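Local coordinates for protein phosphoglycerol transferase GacH (Streptococcus pyogenes MGAS5005, PDB 6DGM) that probably transfers glycerol phosphate onto the rhamnose polysaccharide of the streptococcal cell wall, this piece being its manganese-binding, sulfatase-like catalytic domain, at residues I36-S48 / E197-H209. Numbering follows the deposited sequence.
With MN (manganese (II) ion), chain C; 1GP (sn-glycerol-1-phosphate), chain D.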
loop_
_atom_site.group_PDB
_atom_site.type_symbol
_atom_site.label_atom_id
_atom_site.label_comp_id
_atom_site.label_asym_id
_atom_site.label_seq_id
_atom_site.Cartn_x
_atom_site.Cartn_y
_atom_site.Cartn_z
ATOM N N ILE A 36 8.353 0.983 -16.406
ATOM C CA ILE A 36 8.094 0.371 -15.104
ATOM C C ILE A 36 8.705 -1.026 -15.033
ATOM O O ILE A 36 9.254 -1.425 -14.000
ATOM C CB ILE A 36 6.586 0.368 -14.824
ATOM C CG1 ILE A 36 6.311 0.037 -13.355
ATOM C CG2 ILE A 36 5.880 -0.609 -15.741
ATOM C CD1 ILE A 36 6.901 1.057 -12.401
ATOM N N ALA A 37 8.664 -1.767 -16.145
ATOM C CA ALA A 37 9.181 -3.128 -16.196
ATOM C C ALA A 37 10.703 -3.197 -16.122
ATOM O O ALA A 37 11.246 -4.304 -16.041
ATOM C CB ALA A 37 8.703 -3.818 -17.475
ATOM N N ASP A 38 11.396 -2.060 -16.140
ATOM C CA ASP A 38 12.834 -2.019 -15.898
ATOM C C ASP A 38 13.175 -1.860 -14.421
ATOM O O ASP A 38 14.352 -1.873 -14.063
ATOM C CB ASP A 38 13.487 -0.863 -16.664
ATOM C CG ASP A 38 13.452 -1.046 -18.160
ATOM O OD1 ASP A 38 13.394 -2.198 -18.643
ATOM O OD2 ASP A 38 13.515 -0.016 -18.852
ATOM N N GLN A 39 12.178 -1.688 -13.566
ATOM C CA GLN A 39 12.374 -1.491 -12.143
ATOM C C GLN A 39 11.895 -2.740 -11.412
ATOM O O GLN A 39 10.825 -3.281 -11.722
ATOM C CB GLN A 39 11.502 -0.342 -11.600
ATOM C CG GLN A 39 11.103 0.724 -12.584
ATOM C CD GLN A 39 12.198 1.727 -12.826
ATOM O OE1 GLN A 39 12.959 2.065 -11.919
ATOM N NE2 GLN A 39 12.286 2.217 -14.058
ATOM N N THR A 40 12.650 -3.165 -10.410
ATOM C CA THR A 40 12.126 -4.096 -9.417
ATOM C C THR A 40 11.410 -3.289 -8.345
ATOM O O THR A 40 11.907 -2.258 -7.888
ATOM C CB THR A 40 13.250 -4.946 -8.838
ATOM O OG1 THR A 40 13.572 -5.963 -9.804
ATOM C CG2 THR A 40 12.873 -5.590 -7.500
ATOM N N VAL A 41 10.214 -3.723 -8.001
ATOM C CA VAL A 41 9.305 -2.958 -7.161
ATOM C C VAL A 41 8.865 -3.839 -6.004
ATOM O O VAL A 41 8.498 -5.006 -6.208
ATOM C CB VAL A 41 8.095 -2.449 -7.967
ATOM C CG1 VAL A 41 7.064 -1.897 -7.030
ATOM C CG2 VAL A 41 8.564 -1.387 -8.987
ATOM N N ILE A 42 8.928 -3.283 -4.796
ATOM C CA ILE A 42 8.547 -3.967 -3.565
ATOM C C ILE A 42 7.442 -3.155 -2.900
ATOM O O ILE A 42 7.666 -1.999 -2.529
ATOM C CB ILE A 42 9.742 -4.113 -2.612
ATOM C CG1 ILE A 42 10.862 -4.934 -3.261
ATOM C CG2 ILE A 42 9.277 -4.758 -1.308
ATOM C CD1 ILE A 42 12.225 -4.755 -2.594
ATOM N N TYR A 43 6.258 -3.740 -2.767
ATOM C CA TYR A 43 5.174 -3.139 -1.996
ATOM C C TYR A 43 5.246 -3.748 -0.605
ATOM O O TYR A 43 5.085 -4.960 -0.453
ATOM C CB TYR A 43 3.806 -3.397 -2.626
ATOM C CG TYR A 43 3.415 -2.469 -3.755
ATOM C CD1 TYR A 43 4.362 -1.712 -4.430
ATOM C CD2 TYR A 43 2.093 -2.365 -4.160
ATOM C CE1 TYR A 43 3.994 -0.871 -5.474
ATOM C CE2 TYR A 43 1.718 -1.528 -5.194
ATOM C CZ TYR A 43 2.661 -0.787 -5.846
ATOM O OH TYR A 43 2.288 0.058 -6.877
ATOM N N LEU A 44 5.534 -2.923 0.390
ATOM C CA LEU A 44 5.862 -3.384 1.742
ATOM C C LEU A 44 4.795 -2.825 2.673
ATOM O O LEU A 44 4.861 -1.664 3.085
ATOM C CB LEU A 44 7.244 -2.886 2.122
ATOM C CG LEU A 44 8.008 -3.603 3.240
ATOM C CD1 LEU A 44 7.173 -3.665 4.502
ATOM C CD2 LEU A 44 8.422 -4.986 2.824
ATOM N N LEU A 45 3.784 -3.640 2.959
ATOM C CA LEU A 45 2.751 -3.314 3.936
ATOM C C LEU A 45 3.333 -3.640 5.302
ATOM O O LEU A 45 3.566 -4.808 5.619
ATOM C CB LEU A 45 1.493 -4.116 3.635
ATOM C CG LEU A 45 0.234 -3.797 4.458
ATOM C CD1 LEU A 45 -1.008 -4.470 3.871
ATOM C CD2 LEU A 45 0.406 -4.185 5.945
ATOM N N SER A 46 3.588 -2.607 6.093
ATOM C CA SER A 46 4.200 -2.729 7.413
ATOM C C SER A 46 3.057 -2.712 8.430
ATOM O O SER A 46 2.501 -1.654 8.750
ATOM C CB SER A 46 5.186 -1.587 7.630
ATOM O OG SER A 46 5.865 -1.725 8.872
ATOM N N GLU A 47 2.683 -3.897 8.898
ATOM C CA GLU A 47 1.495 -4.085 9.715
ATOM C C GLU A 47 1.457 -3.124 10.886
ATOM O O GLU A 47 2.376 -3.074 11.699
ATOM C CB GLU A 47 1.505 -5.530 10.212
ATOM C CG GLU A 47 0.378 -5.894 11.196
ATOM C CD GLU A 47 -0.994 -5.592 10.636
ATOM O OE1 GLU A 47 -1.684 -4.742 11.228
ATOM O OE2 GLU A 47 -1.377 -6.195 9.619
ATOM N N SER A 48 0.373 -2.377 10.965
ATOM C CA SER A 48 0.057 -1.503 12.086
ATOM C C SER A 48 1.074 -0.393 12.313
ATOM O O SER A 48 1.092 0.196 13.395
ATOM C CB SER A 48 -0.138 -2.316 13.375
ATOM O OG SER A 48 -1.300 -3.112 13.302
ATOM N N GLU A 197 16.798 -9.975 -13.142
ATOM C CA GLU A 197 15.382 -9.947 -13.460
ATOM C C GLU A 197 14.757 -8.679 -12.888
ATOM O O GLU A 197 15.264 -8.083 -11.939
ATOM C CB GLU A 197 14.647 -11.143 -12.843
ATOM C CG GLU A 197 15.176 -12.500 -13.250
ATOM C CD GLU A 197 14.855 -12.879 -14.678
ATOM O OE1 GLU A 197 13.837 -12.405 -15.243
ATOM O OE2 GLU A 197 15.633 -13.672 -15.261
ATOM N N SER A 198 13.641 -8.279 -13.485
ATOM C CA SER A 198 12.749 -7.284 -12.896
ATOM C C SER A 198 11.654 -8.027 -12.146
ATOM O O SER A 198 10.910 -8.825 -12.740
ATOM C CB SER A 198 12.140 -6.391 -13.978
ATOM O OG SER A 198 13.139 -5.558 -14.538
ATOM N N GLN A 199 11.558 -7.768 -10.839
ATOM C CA GLN A 199 10.673 -8.505 -9.961
ATOM C C GLN A 199 9.668 -7.578 -9.291
ATOM O O GLN A 199 9.932 -6.394 -9.060
ATOM C CB GLN A 199 11.481 -9.232 -8.875
ATOM C CG GLN A 199 12.453 -10.257 -9.421
ATOM C CD GLN A 199 13.431 -10.701 -8.351
ATOM O OE1 GLN A 199 14.218 -9.897 -7.854
ATOM N NE2 GLN A 199 13.359 -11.964 -7.970
ATOM N N PHE A 200 8.502 -8.136 -8.984
ATOM C CA PHE A 200 7.494 -7.452 -8.182
ATOM C C PHE A 200 7.238 -8.267 -6.926
ATOM O O PHE A 200 6.868 -9.447 -7.002
ATOM C CB PHE A 200 6.180 -7.241 -8.934
ATOM C CG PHE A 200 5.132 -6.603 -8.065
ATOM C CD1 PHE A 200 5.183 -5.246 -7.820
ATOM C CD2 PHE A 200 4.168 -7.364 -7.440
ATOM C CE1 PHE A 200 4.264 -4.650 -6.996
ATOM C CE2 PHE A 200 3.249 -6.769 -6.598
ATOM C CZ PHE A 200 3.305 -5.407 -6.387
ATOM N N PHE A 201 7.425 -7.632 -5.775
ATOM C CA PHE A 201 7.176 -8.253 -4.483
ATOM C C PHE A 201 5.979 -7.586 -3.830
ATOM O O PHE A 201 5.910 -6.358 -3.771
ATOM C CB PHE A 201 8.365 -8.025 -3.544
ATOM C CG PHE A 201 9.604 -8.820 -3.886
ATOM C CD1 PHE A 201 10.481 -8.387 -4.873
ATOM C CD2 PHE A 201 9.913 -9.964 -3.180
ATOM C CE1 PHE A 201 11.632 -9.106 -5.161
ATOM C CE2 PHE A 201 11.055 -10.675 -3.444
ATOM C CZ PHE A 201 11.927 -10.247 -4.447
ATOM N N SER A 202 5.054 -8.399 -3.322
ATOM C CA SER A 202 3.973 -7.919 -2.469
ATOM C C SER A 202 4.176 -8.534 -1.098
ATOM O O SER A 202 4.020 -9.746 -0.930
ATOM C CB SER A 202 2.603 -8.308 -3.010
ATOM O OG SER A 202 1.586 -7.775 -2.149
ATOM N N VAL A 203 4.514 -7.704 -0.120
ATOM C CA VAL A 203 4.927 -8.167 1.199
ATOM C C VAL A 203 3.960 -7.628 2.240
ATOM O O VAL A 203 3.591 -6.448 2.212
ATOM C CB VAL A 203 6.361 -7.697 1.493
ATOM C CG1 VAL A 203 6.816 -8.191 2.842
ATOM C CG2 VAL A 203 7.327 -8.169 0.402
ATOM N N ILE A 204 3.568 -8.495 3.172
ATOM C CA ILE A 204 2.684 -8.131 4.271
ATOM C C ILE A 204 3.332 -8.627 5.561
ATOM O O ILE A 204 3.400 -9.840 5.801
ATOM C CB ILE A 204 1.292 -8.747 4.105
ATOM C CG1 ILE A 204 0.647 -8.379 2.760
ATOM C CG2 ILE A 204 0.362 -8.297 5.238
ATOM C CD1 ILE A 204 0.886 -9.431 1.668
ATOM N N THR A 205 3.792 -7.702 6.390
ATOM C CA THR A 205 4.504 -8.114 7.593
ATOM C C THR A 205 3.526 -8.598 8.658
ATOM O O THR A 205 2.299 -8.503 8.512
ATOM C CB THR A 205 5.391 -7.006 8.156
ATOM O OG1 THR A 205 4.573 -5.965 8.708
ATOM C CG2 THR A 205 6.319 -6.445 7.086
ATOM N N MET A 206 4.093 -9.112 9.758
ATOM C CA MET A 206 3.300 -9.522 10.907
ATOM C C MET A 206 3.835 -9.055 12.253
ATOM O O MET A 206 3.079 -9.102 13.228
ATOM C CB MET A 206 3.174 -11.052 10.949
ATOM C CG MET A 206 1.993 -11.615 10.212
ATOM S SD MET A 206 0.418 -11.044 10.908
ATOM C CE MET A 206 -0.007 -12.344 12.051
ATOM N N GLN A 207 5.093 -8.620 12.341
ATOM C CA GLN A 207 5.707 -8.385 13.646
ATOM C C GLN A 207 4.834 -7.527 14.563
ATOM O O GLN A 207 4.660 -7.855 15.746
ATOM C CB GLN A 207 7.069 -7.732 13.484
ATOM C CG GLN A 207 7.782 -7.500 14.801
ATOM C CD GLN A 207 9.011 -6.670 14.613
ATOM O OE1 GLN A 207 9.997 -7.142 14.063
ATOM N NE2 GLN A 207 8.945 -5.400 15.017
ATOM N N ASN A 208 4.318 -6.402 14.056
ATOM C CA ASN A 208 3.660 -5.404 14.895
ATOM C C ASN A 208 2.148 -5.572 14.941
ATOM O O ASN A 208 1.434 -4.663 15.380
ATOM C CB ASN A 208 4.098 -4.012 14.463
ATOM C CG ASN A 208 5.588 -3.840 14.643
ATOM O OD1 ASN A 208 6.158 -4.478 15.520
ATOM N ND2 ASN A 208 6.239 -3.064 13.782
ATOM N N HIS A 209 1.659 -6.755 14.581
ATOM C CA HIS A 209 0.265 -7.100 14.765
ATOM C C HIS A 209 -0.047 -7.319 16.237
ATOM O O HIS A 209 0.754 -7.883 16.981
ATOM C CB HIS A 209 -0.030 -8.396 14.000
ATOM C CG HIS A 209 -1.487 -8.638 13.755
ATOM N ND1 HIS A 209 -2.350 -9.064 14.738
ATOM C CD2 HIS A 209 -2.229 -8.527 12.625
ATOM C CE1 HIS A 209 -3.564 -9.197 14.233
ATOM N NE2 HIS A 209 -3.519 -8.871 12.955
HETATM MN MN MN C . -3.231 -4.851 9.617
HETATM C C3 1GP D . -3.002 -11.714 9.063
HETATM O O3 1GP D . -2.798 -9.838 7.518
HETATM C C2 1GP D . -3.643 -10.460 8.508
HETATM O O2 1GP D . -2.936 -12.770 8.106
HETATM C C1 1GP D . -3.949 -9.471 9.622
HETATM O O1P 1GP D . -4.821 -8.439 9.149
HETATM O O2P 1GP D . -4.496 -6.338 10.747
HETATM O O3P 1GP D . -6.733 -6.912 9.486
HETATM O O4P 1GP D . -5.927 -8.339 11.432
HETATM P P 1GP D . -5.490 -7.439 10.237
HETATM O O HOH W 1 15.445 -7.773 -9.118
HETATM O O HOH W 2 5.006 -2.777 11.173
HETATM O O HOH W 3 -0.607 -8.542 8.666
#
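Val41 to Leu45 pair in parallel with Phe200 to Ile204, and backbone hydrogen bonds run unbroken from Val41 N to Gln199 O (2.9 Å) through to Thr205 N and Leu45 O. Threonine hydroxyls carry the pattern past both ends: Thr40 OG1 accepts from Gln199 N at 2.9 Å, and Thr205 OG1 from Glu47 N at 2.8 Å. Beyond Thr40, Ser198 OG donates to Ala37 O, 2.7 Å away.

On one face of the sheet, Phe200 turns its edge onto the Tyr43 ring, a T-shaped pair with planes at 72°; CE1 of Phe200 sits over the ring centre, while its CD1 touches Val41 CG1. On the other, Leu44 CD2 packs on Val203 CG1 (3.6 Å), and helix 182-192 covers both residues. These are neighbouring central strands of the alkaline phosphatase-like alpha/beta fold, whose C-terminal ends carry the active site.

There Glu47, bent at chi2 (55°), grips manganese through OE1 (2.2 Å) and OE2 (2.3 Å); Thr89, Asp270 and His271 also bind the ion. Ser48 OG donates to the anti lone pair of Glu47 OE1. One water donates to Glu47 OE2 and Thr205 O. The ligand, sn-glycerol-1-phosphate, supplies O2P to the metal, and its O4P, in the His209 ring plane, accepts a hydrogen bond from NE2 (2.9 Å).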